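Local coordinates for putative signal recognition particle protein (Chaetomium thermophilum, PDB 5CK4) that probably binds GTP as the Arf-like GTPase subunit of the signal recognition particle receptor at the endoplasmic reticulum, here holding GDP, at residues P20-I25 against F111-T116; K198-R203 against E286-V291; R235-L240 against K277-E282. One frame throughout, in Å; residues are numbered along the deposited sequence.

Contact 1: P20-I25 against F111-T116; sequences PSVLLI and FLLIDT
With OG1 set between its own backbone N and carbonyl carbon (chi1 60°), Thr116 turns its hydroxyl onto the facing strand, and Val22, whose CG1 is anti to the backbone N (chi1 175°), has CG2 left beside that N and against the ring of Phe111. Thr116 OG1 donates to Leu24 O at 2.7 Å, where Thr116 N adds only a weak bond. Replacing this threonine with an alanine is likely to leave Leu24 O, within the two strands, with little more than that weak bond, and Leu23 CD2 without the CG2 methyl it rests on at 3.7 Å. Val22 CG2 approaches Phe111 CD1 to 3.4 Å, a slim branched residue fitting beside a broad ring. Between these ends runs a parallel ladder: Leu112 N to Pro20 O, Val22 N to Leu112 O at 2.8 Å, Ile114 N to Val22 O, and Leu24 N to Ile114 O. Helices 32-40 and 306-313 cover the face of Val22, Leu24 and Leu113, where Asp115 reaches the GDP-binding Lys32 of the P-loop; on the other face helix 123-131 covers the Leu23 end and loop residues meet Leu112 and Ile114, while strand 159-170 pairs with the other edge of strand 21-25.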
loop_
_atom_site.group_PDB
_atom_site.type_symbol
_atom_site.label_atom_id
_atom_site.label_comp_id
_atom_site.label_asym_id
_atom_site.label_seq_id
_atom_site.Cartn_x
_atom_site.Cartn_y
_atom_site.Cartn_z
ATOM N N PRO A 20 3.908 4.151 16.175
ATOM C CA PRO A 20 3.176 3.238 15.289
ATOM C C PRO A 20 3.870 3.087 13.931
ATOM O O PRO A 20 4.695 3.933 13.577
ATOM C CB PRO A 20 1.813 3.916 15.139
ATOM C CG PRO A 20 2.072 5.355 15.426
ATOM C CD PRO A 20 3.150 5.383 16.453
ATOM N N SER A 21 3.536 2.021 13.200
ATOM C CA SER A 21 4.190 1.674 11.938
ATOM C C SER A 21 3.335 1.878 10.687
ATOM O O SER A 21 2.114 1.701 10.698
ATOM C CB SER A 21 4.640 0.207 11.968
ATOM O OG SER A 21 5.907 0.057 12.581
ATOM N N VAL A 22 4.002 2.235 9.599
ATOM C CA VAL A 22 3.390 2.264 8.277
ATOM C C VAL A 22 4.203 1.353 7.356
ATOM O O VAL A 22 5.392 1.594 7.125
ATOM C CB VAL A 22 3.337 3.709 7.732
ATOM C CG1 VAL A 22 2.808 3.749 6.302
ATOM C CG2 VAL A 22 2.483 4.603 8.675
ATOM N N LEU A 23 3.580 0.288 6.851
ATOM C CA LEU A 23 4.268 -0.603 5.914
ATOM C C LEU A 23 4.392 0.023 4.534
ATOM O O LEU A 23 3.405 0.449 3.929
ATOM C CB LEU A 23 3.557 -1.961 5.780
ATOM C CG LEU A 23 3.822 -3.018 6.855
ATOM C CD1 LEU A 23 2.965 -4.247 6.602
ATOM C CD2 LEU A 23 5.302 -3.398 6.906
ATOM N N LEU A 24 5.615 0.050 4.029
ATOM C CA LEU A 24 5.872 0.534 2.686
ATOM C C LEU A 24 6.034 -0.695 1.775
ATOM O O LEU A 24 6.994 -1.454 1.908
ATOM C CB LEU A 24 7.128 1.411 2.700
ATOM C CG LEU A 24 7.582 1.989 1.353
ATOM C CD1 LEU A 24 6.466 2.800 0.724
ATOM C CD2 LEU A 24 8.849 2.830 1.529
ATOM N N ILE A 25 5.076 -0.889 0.872
ATOM C CA ILE A 25 4.948 -2.103 0.069
ATOM C C ILE A 25 4.971 -1.718 -1.413
ATOM O O ILE A 25 4.477 -0.659 -1.774
ATOM C CB ILE A 25 3.573 -2.765 0.344
ATOM C CG1 ILE A 25 3.467 -3.221 1.797
ATOM C CG2 ILE A 25 3.317 -3.963 -0.564
ATOM C CD1 ILE A 25 2.109 -3.868 2.115
ATOM N N PHE A 111 5.582 8.574 13.165
ATOM C CA PHE A 111 5.416 7.189 12.747
ATOM C C PHE A 111 6.684 6.628 12.118
ATOM O O PHE A 111 7.561 7.372 11.687
ATOM C CB PHE A 111 4.196 6.999 11.828
ATOM C CG PHE A 111 4.353 7.580 10.443
ATOM C CD1 PHE A 111 4.900 6.825 9.415
ATOM C CD2 PHE A 111 3.914 8.867 10.159
ATOM C CE1 PHE A 111 5.026 7.344 8.131
ATOM C CE2 PHE A 111 4.036 9.398 8.881
ATOM C CZ PHE A 111 4.597 8.632 7.867
ATOM N N LEU A 112 6.771 5.304 12.095
ATOM C CA LEU A 112 7.899 4.618 11.499
ATOM C C LEU A 112 7.502 4.138 10.117
ATOM O O LEU A 112 6.433 3.563 9.940
ATOM C CB LEU A 112 8.312 3.417 12.353
ATOM C CG LEU A 112 8.710 3.690 13.805
ATOM C CD1 LEU A 112 8.981 2.386 14.537
ATOM C CD2 LEU A 112 9.924 4.600 13.861
ATOM N N LEU A 113 8.368 4.377 9.143
ATOM C CA LEU A 113 8.145 3.889 7.796
ATOM C C LEU A 113 8.939 2.598 7.583
ATOM O O LEU A 113 10.174 2.601 7.637
ATOM C CB LEU A 113 8.546 4.962 6.785
ATOM C CG LEU A 113 8.283 4.668 5.312
ATOM C CD1 LEU A 113 6.792 4.411 5.060
ATOM C CD2 LEU A 113 8.813 5.793 4.437
ATOM N N ILE A 114 8.223 1.500 7.356
ATOM C CA ILE A 114 8.830 0.167 7.295
ATOM C C ILE A 114 8.946 -0.374 5.870
ATOM O O ILE A 114 7.965 -0.834 5.280
ATOM C CB ILE A 114 8.041 -0.858 8.142
ATOM C CG1 ILE A 114 7.768 -0.305 9.542
ATOM C CG2 ILE A 114 8.773 -2.203 8.187
ATOM C CD1 ILE A 114 8.993 0.247 10.249
ATOM N N ASP A 115 10.160 -0.317 5.334
ATOM C CA ASP A 115 10.459 -0.797 3.991
ATOM C C ASP A 115 10.314 -2.323 3.965
ATOM O O ASP A 115 10.680 -2.984 4.921
ATOM C CB ASP A 115 11.893 -0.391 3.631
ATOM C CG ASP A 115 12.214 -0.592 2.172
ATOM O OD1 ASP A 115 11.279 -0.793 1.370
ATOM O OD2 ASP A 115 13.408 -0.531 1.826
ATOM N N THR A 116 9.743 -2.865 2.893
ATOM C CA THR A 116 9.603 -4.315 2.720
ATOM C C THR A 116 10.150 -4.702 1.350
ATOM O O THR A 116 10.196 -3.866 0.444
ATOM C CB THR A 116 8.133 -4.777 2.817
ATOM O OG1 THR A 116 7.359 -4.127 1.797
ATOM C CG2 THR A 116 7.556 -4.443 4.174
#

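Contact 2: K198-R203 against E286-V291; sequences KRFHSR and EFDMEV
Phe200 spreads one face of its ring over the backbone of Phe287: the CA of Phe287 stands 3.7 Å from the centroid of the Phe200 ring and almost exactly on its normal, a CH-pi contact. CG of Phe200 is anti to the backbone N (chi1 172°), which swings the ring out toward Phe287. Beside it the CB of Phe287 approaches CD2 of Phe200 to 3.7 Å, and the carbonyl O of Phe287 lies by CD1. A phenylalanine suits this place, its flat surface covering main chain. The two phenyl rings meet obliquely, their planes at 56°. His201 completes the aromatic cluster; its CE1 comes to 3.4 Å from CE1 of Phe287, again obliquely, with ring planes 68° apart. A histidine suits this exposed edge of the cluster: its CE1 side lies against Phe287 while ND1 makes a weak hydrogen bond to Glu268. Arg203 backs the Phe200 ring on the face away from Phe287. The guanidinium of Arg203 grips Phe200 O side-on, NE at 2.8 Å and NH2 at 3.0 Å, tying the turn after the helix to its last residues. The contact thus joins the C-terminal end of helix 180-201 to the loop that leads into strand 291-295. Deeper in, Met289 packs on Leu193 and Leu196 of that helix, and Glu290 bonds through its backbone to Val214, at the start of strand 214-219.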
loop_
_atom_site.group_PDB
_atom_site.type_symbol
_atom_site.label_atom_id
_atom_site.label_comp_id
_atom_site.label_asym_id
_atom_site.label_seq_id
_atom_site.Cartn_x
_atom_site.Cartn_y
_atom_site.Cartn_z
ATOM N N LYS A 198 -9.813 -9.900 4.181
ATOM C CA LYS A 198 -9.996 -11.135 4.950
ATOM C C LYS A 198 -9.823 -10.854 6.434
ATOM O O LYS A 198 -10.508 -11.445 7.281
ATOM C CB LYS A 198 -8.997 -12.205 4.523
ATOM C CG LYS A 198 -9.241 -12.777 3.146
ATOM C CD LYS A 198 -8.152 -13.777 2.791
ATOM C CE LYS A 198 -8.445 -14.432 1.468
ATOM N NZ LYS A 198 -7.618 -15.647 1.250
ATOM N N ARG A 199 -8.896 -9.950 6.744
ATOM C CA ARG A 199 -8.692 -9.502 8.120
ATOM C C ARG A 199 -9.979 -8.907 8.702
ATOM O O ARG A 199 -10.369 -9.239 9.818
ATOM C CB ARG A 199 -7.562 -8.476 8.180
ATOM C CG ARG A 199 -7.319 -7.879 9.557
ATOM C CD ARG A 199 -6.201 -6.840 9.505
ATOM N NE ARG A 199 -6.008 -6.160 10.784
ATOM C CZ ARG A 199 -6.458 -4.937 11.041
ATOM N NH1 ARG A 199 -7.121 -4.271 10.105
ATOM N NH2 ARG A 199 -6.238 -4.374 12.215
ATOM N N PHE A 200 -10.631 -8.026 7.943
ATOM C CA PHE A 200 -11.883 -7.407 8.383
ATOM C C PHE A 200 -12.937 -8.468 8.673
ATOM O O PHE A 200 -13.736 -8.342 9.599
ATOM C CB PHE A 200 -12.408 -6.431 7.327
ATOM C CG PHE A 200 -13.791 -5.905 7.616
ATOM C CD1 PHE A 200 -13.971 -4.800 8.440
ATOM C CD2 PHE A 200 -14.912 -6.507 7.058
ATOM C CE1 PHE A 200 -15.247 -4.308 8.705
ATOM C CE2 PHE A 200 -16.184 -6.022 7.322
ATOM C CZ PHE A 200 -16.348 -4.917 8.144
ATOM N N HIS A 201 -12.930 -9.519 7.867
ATOM C CA HIS A 201 -13.942 -10.559 7.970
ATOM C C HIS A 201 -13.682 -11.619 9.038
ATOM O O HIS A 201 -14.561 -12.412 9.358
ATOM C CB HIS A 201 -14.142 -11.208 6.607
ATOM C CG HIS A 201 -15.010 -10.403 5.696
ATOM N ND1 HIS A 201 -14.620 -10.033 4.429
ATOM C CD2 HIS A 201 -16.245 -9.879 5.879
ATOM C CE1 HIS A 201 -15.582 -9.325 3.865
ATOM N NE2 HIS A 201 -16.583 -9.226 4.720
ATOM N N SER A 202 -12.482 -11.625 9.591
ATOM C CA SER A 202 -12.119 -12.615 10.599
ATOM C C SER A 202 -12.647 -12.195 11.966
ATOM O O SER A 202 -12.159 -11.223 12.549
ATOM C CB SER A 202 -10.598 -12.785 10.646
ATOM O OG SER A 202 -10.234 -13.613 11.743
ATOM N N ARG A 203 -13.639 -12.923 12.477
ATOM C CA ARG A 203 -14.300 -12.541 13.724
ATOM C C ARG A 203 -14.317 -13.660 14.755
ATOM O O ARG A 203 -15.373 -14.215 15.068
ATOM C CB ARG A 203 -15.734 -12.072 13.463
ATOM C CG ARG A 203 -15.845 -10.886 12.506
ATOM C CD ARG A 203 -15.205 -9.629 13.077
ATOM N NE ARG A 203 -15.103 -8.574 12.066
ATOM C CZ ARG A 203 -15.931 -7.540 11.957
ATOM N NH1 ARG A 203 -16.934 -7.396 12.810
ATOM N NH2 ARG A 203 -15.744 -6.637 10.994
ATOM N N GLU A 286 -16.908 -0.664 2.392
ATOM C CA GLU A 286 -17.838 -1.642 2.944
ATOM C C GLU A 286 -17.127 -2.460 4.033
ATOM O O GLU A 286 -17.763 -3.001 4.934
ATOM C CB GLU A 286 -18.357 -2.548 1.825
ATOM C CG GLU A 286 -19.359 -3.595 2.251
ATOM C CD GLU A 286 -20.351 -3.908 1.151
ATOM O OE1 GLU A 286 -20.647 -2.994 0.351
ATOM O OE2 GLU A 286 -20.829 -5.061 1.081
ATOM N N PHE A 287 -15.800 -2.531 3.946
ATOM C CA PHE A 287 -14.984 -3.215 4.949
ATOM C C PHE A 287 -14.160 -2.213 5.750
ATOM O O PHE A 287 -13.086 -2.547 6.248
ATOM C CB PHE A 287 -14.069 -4.227 4.265
ATOM C CG PHE A 287 -14.744 -4.962 3.142
ATOM C CD1 PHE A 287 -15.869 -5.725 3.388
ATOM C CD2 PHE A 287 -14.282 -4.854 1.846
ATOM C CE1 PHE A 287 -16.517 -6.392 2.355
ATOM C CE2 PHE A 287 -14.916 -5.522 0.805
ATOM C CZ PHE A 287 -16.038 -6.288 1.064
ATOM N N ASP A 288 -14.674 -0.987 5.849
ATOM C CA ASP A 288 -13.996 0.106 6.542
ATOM C C ASP A 288 -12.544 0.275 6.095
ATOM O O ASP A 288 -11.668 0.644 6.882
ATOM C CB ASP A 288 -14.097 -0.070 8.059
ATOM C CG ASP A 288 -15.530 0.005 8.554
ATOM O OD1 ASP A 288 -16.317 0.794 7.981
ATOM O OD2 ASP A 288 -15.874 -0.728 9.503
ATOM N N MET A 289 -12.295 0.012 4.816
ATOM C CA MET A 289 -10.951 0.148 4.262
ATOM C C MET A 289 -10.884 1.385 3.362
ATOM O O MET A 289 -11.425 1.382 2.260
ATOM C CB MET A 289 -10.583 -1.102 3.440
ATOM C CG MET A 289 -10.283 -2.363 4.264
ATOM S SD MET A 289 -10.004 -3.805 3.195
ATOM C CE MET A 289 -8.872 -3.051 2.013
ATOM N N GLU A 290 -10.235 2.444 3.837
ATOM C CA GLU A 290 -10.073 3.630 3.009
ATOM C C GLU A 290 -8.884 3.434 2.075
ATOM O O GLU A 290 -7.782 3.170 2.531
ATOM C CB GLU A 290 -9.889 4.871 3.877
ATOM C CG GLU A 290 -9.937 6.165 3.088
ATOM C CD GLU A 290 -9.735 7.385 3.966
ATOM O OE1 GLU A 290 -9.575 7.219 5.196
ATOM O OE2 GLU A 290 -9.744 8.508 3.422
ATOM N N VAL A 291 -9.117 3.560 0.766
ATOM C CA VAL A 291 -8.071 3.325 -0.225
ATOM C C VAL A 291 -8.051 4.516 -1.165
ATOM O O VAL A 291 -9.078 4.829 -1.772
ATOM C CB VAL A 291 -8.295 2.009 -1.023
ATOM C CG1 VAL A 291 -7.138 1.777 -1.994
ATOM C CG2 VAL A 291 -8.407 0.814 -0.067
#

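Contact 3: R235-L240 against K277-E282; sequences RLEHEL and KEFKFE
Glu237 reaches from helix 229-249 of this P-loop GTPase domain to the backbone of the loop that precedes strand 291-295. Its CG lies beside its own backbone N and the chain is extended beyond, which carries the carboxylate over to Phe281 N. That amide donates to OE2 of Glu237 at 2.9 Å in a nearly straight bond (172°), met on the anti side and 33° out of the carboxylate plane. Lys233, one turn earlier, forms salt bridges with both Glu237 and Glu282, which probably offsets the closeness of their two carboxylates. A glutamate suits the place because its methylene arm is apolar: CG of Glu237 packs at 3.5 Å on CD2 of Phe281, while the acid end serves the buried amide.

The two phenylalanines leave the loop by different torsions. Phe279 holds CG opposite its backbone N (chi1 -177°), and one face of its ring receives CB of Leu240, offset toward the rim. Phe281 keeps CG beside its backbone N, and CB of Leu236 lies at its ring edge, 3.9 Å from CZ. A single methyl, CD1 of Leu240, touches both rings, 3.6 Å from CE2 of Phe279 and 3.5 Å from CE1 of Phe281; a leucine is long enough to bring this methyl to both. Phe281 also packs against strands 214-219 and 291-295. Lys280 bends at its second torsion, and its NZ stays beyond salt-bridge distance of Glu237: a water donates to OE1 of Glu237 at 2.7 Å and accepts from NZ of Lys280 at 3.1 Å.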
loop_
_atom_site.group_PDB
_atom_site.type_symbol
_atom_site.label_atom_id
_atom_site.label_comp_id
_atom_site.label_asym_id
_atom_site.label_seq_id
_atom_site.Cartn_x
_atom_site.Cartn_y
_atom_site.Cartn_z
ATOM N N ARG A 235 -7.059 2.770 -14.260
ATOM C CA ARG A 235 -6.382 1.607 -14.844
ATOM C C ARG A 235 -6.218 0.468 -13.838
ATOM O O ARG A 235 -6.388 -0.709 -14.180
ATOM C CB ARG A 235 -5.028 1.998 -15.419
ATOM C CG ARG A 235 -5.177 2.794 -16.700
ATOM C CD ARG A 235 -3.874 2.924 -17.439
ATOM N NE ARG A 235 -3.973 3.973 -18.440
ATOM C CZ ARG A 235 -2.958 4.383 -19.195
ATOM N NH1 ARG A 235 -1.763 3.824 -19.063
ATOM N NH2 ARG A 235 -3.144 5.350 -20.082
ATOM N N LEU A 236 -5.886 0.820 -12.607
ATOM C CA LEU A 236 -5.790 -0.181 -11.537
ATOM C C LEU A 236 -7.151 -0.802 -11.239
ATOM O O LEU A 236 -7.257 -2.021 -11.056
ATOM C CB LEU A 236 -5.206 0.429 -10.263
ATOM C CG LEU A 236 -3.693 0.730 -10.219
ATOM C CD1 LEU A 236 -3.334 1.407 -8.909
ATOM C CD2 LEU A 236 -2.851 -0.525 -10.418
ATOM N N GLU A 237 -8.187 0.034 -11.190
ATOM C CA GLU A 237 -9.533 -0.445 -10.882
ATOM C C GLU A 237 -10.017 -1.425 -11.937
ATOM O O GLU A 237 -10.628 -2.457 -11.625
ATOM C CB GLU A 237 -10.511 0.728 -10.760
ATOM C CG GLU A 237 -10.391 1.423 -9.408
ATOM C CD GLU A 237 -11.155 2.708 -9.333
ATOM O OE1 GLU A 237 -11.512 3.268 -10.397
ATOM O OE2 GLU A 237 -11.406 3.164 -8.198
ATOM N N HIS A 238 -9.753 -1.107 -13.193
ATOM C CA HIS A 238 -10.142 -2.021 -14.250
ATOM C C HIS A 238 -9.338 -3.321 -14.191
ATOM O O HIS A 238 -9.875 -4.404 -14.449
ATOM C CB HIS A 238 -10.062 -1.348 -15.621
ATOM C CG HIS A 238 -11.218 -0.431 -15.904
ATOM N ND1 HIS A 238 -11.172 0.926 -15.665
ATOM C CD2 HIS A 238 -12.459 -0.683 -16.385
ATOM C CE1 HIS A 238 -12.326 1.474 -16.001
ATOM N NE2 HIS A 238 -13.126 0.520 -16.442
ATOM N N GLU A 239 -8.069 -3.241 -13.818
ATOM C CA GLU A 239 -7.283 -4.469 -13.765
ATOM C C GLU A 239 -7.682 -5.352 -12.579
ATOM O O GLU A 239 -7.756 -6.571 -12.714
ATOM C CB GLU A 239 -5.784 -4.176 -13.774
ATOM C CG GLU A 239 -4.913 -5.422 -13.777
ATOM C CD GLU A 239 -4.905 -6.192 -15.096
ATOM O OE1 GLU A 239 -5.539 -5.756 -16.078
ATOM O OE2 GLU A 239 -4.257 -7.253 -15.138
ATOM N N LEU A 240 -7.935 -4.743 -11.426
ATOM C CA LEU A 240 -8.412 -5.476 -10.244
ATOM C C LEU A 240 -9.771 -6.110 -10.523
ATOM O O LEU A 240 -10.035 -7.233 -10.107
ATOM C CB LEU A 240 -8.507 -4.544 -9.017
ATOM C CG LEU A 240 -7.176 -3.997 -8.492
ATOM C CD1 LEU A 240 -7.414 -2.881 -7.477
ATOM C CD2 LEU A 240 -6.304 -5.093 -7.881
ATOM N N LYS A 277 -20.597 -4.613 -9.552
ATOM C CA LYS A 277 -20.530 -4.942 -10.979
ATOM C C LYS A 277 -19.376 -4.252 -11.709
ATOM O O LYS A 277 -19.069 -4.582 -12.854
ATOM C CB LYS A 277 -21.861 -4.623 -11.665
ATOM C CG LYS A 277 -23.032 -5.436 -11.135
ATOM C CD LYS A 277 -22.751 -6.928 -11.209
ATOM C CE LYS A 277 -23.904 -7.737 -10.625
ATOM N NZ LYS A 277 -23.522 -9.161 -10.382
ATOM N N GLU A 278 -18.772 -3.264 -11.059
ATOM C CA GLU A 278 -17.574 -2.613 -11.579
ATOM C C GLU A 278 -16.743 -2.183 -10.388
ATOM O O GLU A 278 -17.217 -1.392 -9.565
ATOM C CB GLU A 278 -17.925 -1.395 -12.457
ATOM C CG GLU A 278 -18.479 -1.737 -13.841
ATOM C CD GLU A 278 -18.582 -0.540 -14.790
ATOM O OE1 GLU A 278 -18.116 0.560 -14.421
ATOM O OE2 GLU A 278 -19.124 -0.704 -15.912
ATOM N N PHE A 279 -15.516 -2.705 -10.291
ATOM C CA PHE A 279 -14.674 -2.429 -9.142
ATOM C C PHE A 279 -14.317 -0.955 -9.022
ATOM O O PHE A 279 -13.905 -0.340 -9.999
ATOM C CB PHE A 279 -13.364 -3.234 -9.148
ATOM C CG PHE A 279 -12.543 -2.997 -7.915
ATOM C CD1 PHE A 279 -12.829 -3.690 -6.739
ATOM C CD2 PHE A 279 -11.516 -2.041 -7.907
ATOM C CE1 PHE A 279 -12.099 -3.467 -5.579
ATOM C CE2 PHE A 279 -10.787 -1.809 -6.757
ATOM C CZ PHE A 279 -11.074 -2.517 -5.584
ATOM N N LYS A 280 -14.455 -0.413 -7.810
ATOM C CA LYS A 280 -13.990 0.937 -7.489
ATOM C C LYS A 280 -13.315 0.872 -6.130
ATOM O O LYS A 280 -13.779 0.153 -5.263
ATOM C CB LYS A 280 -15.161 1.926 -7.406
ATOM C CG LYS A 280 -15.970 2.071 -8.682
ATOM C CD LYS A 280 -15.170 2.746 -9.784
ATOM C CE LYS A 280 -16.052 2.910 -11.026
ATOM N NZ LYS A 280 -15.427 3.785 -12.045
ATOM N N PHE A 281 -12.235 1.618 -5.926
ATOM C CA PHE A 281 -11.561 1.590 -4.625
ATOM C C PHE A 281 -12.506 2.004 -3.495
ATOM O O PHE A 281 -12.401 1.526 -2.351
ATOM C CB PHE A 281 -10.313 2.475 -4.642
ATOM C CG PHE A 281 -9.169 1.874 -5.402
ATOM C CD1 PHE A 281 -8.610 0.663 -5.000
ATOM C CD2 PHE A 281 -8.655 2.504 -6.523
ATOM C CE1 PHE A 281 -7.551 0.105 -5.708
ATOM C CE2 PHE A 281 -7.591 1.956 -7.228
ATOM C CZ PHE A 281 -7.046 0.748 -6.829
ATOM N N GLU A 282 -13.453 2.872 -3.827
ATOM C CA GLU A 282 -14.411 3.339 -2.838
ATOM C C GLU A 282 -15.257 2.205 -2.267
ATOM O O GLU A 282 -15.753 2.280 -1.134
ATOM C CB GLU A 282 -15.317 4.424 -3.426
ATOM C CG GLU A 282 -14.629 5.783 -3.575
ATOM C CD GLU A 282 -13.747 5.885 -4.817
ATOM O OE1 GLU A 282 -13.675 4.916 -5.599
ATOM O OE2 GLU A 282 -13.129 6.957 -5.013
HETATM O O HOH W 1 -12.743 2.367 -12.631
#

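Contact 1 and contact 3 are buried and lie on opposite sides of the chain's centre, with centres about 25 Å apart; contact 2 is at the surface. Contact 1 is strand against strand and depends on repeated main-chain bonds close to the nucleotide. The other two each fix part of the same long loop before strand 291-295 to a helix, 180-201 in contact 2 and 229-249 in contact 3. Their chemistry follows depth: contact 2 relies on obliquely set aromatic rings and a CH-pi contact at the end of a helix, whereas contact 3 combines apolar rings with one amide-to-carboxylate hydrogen bond. These two touch directly, where Val291 CG1 lies 3.5 Å from Phe281 CD1.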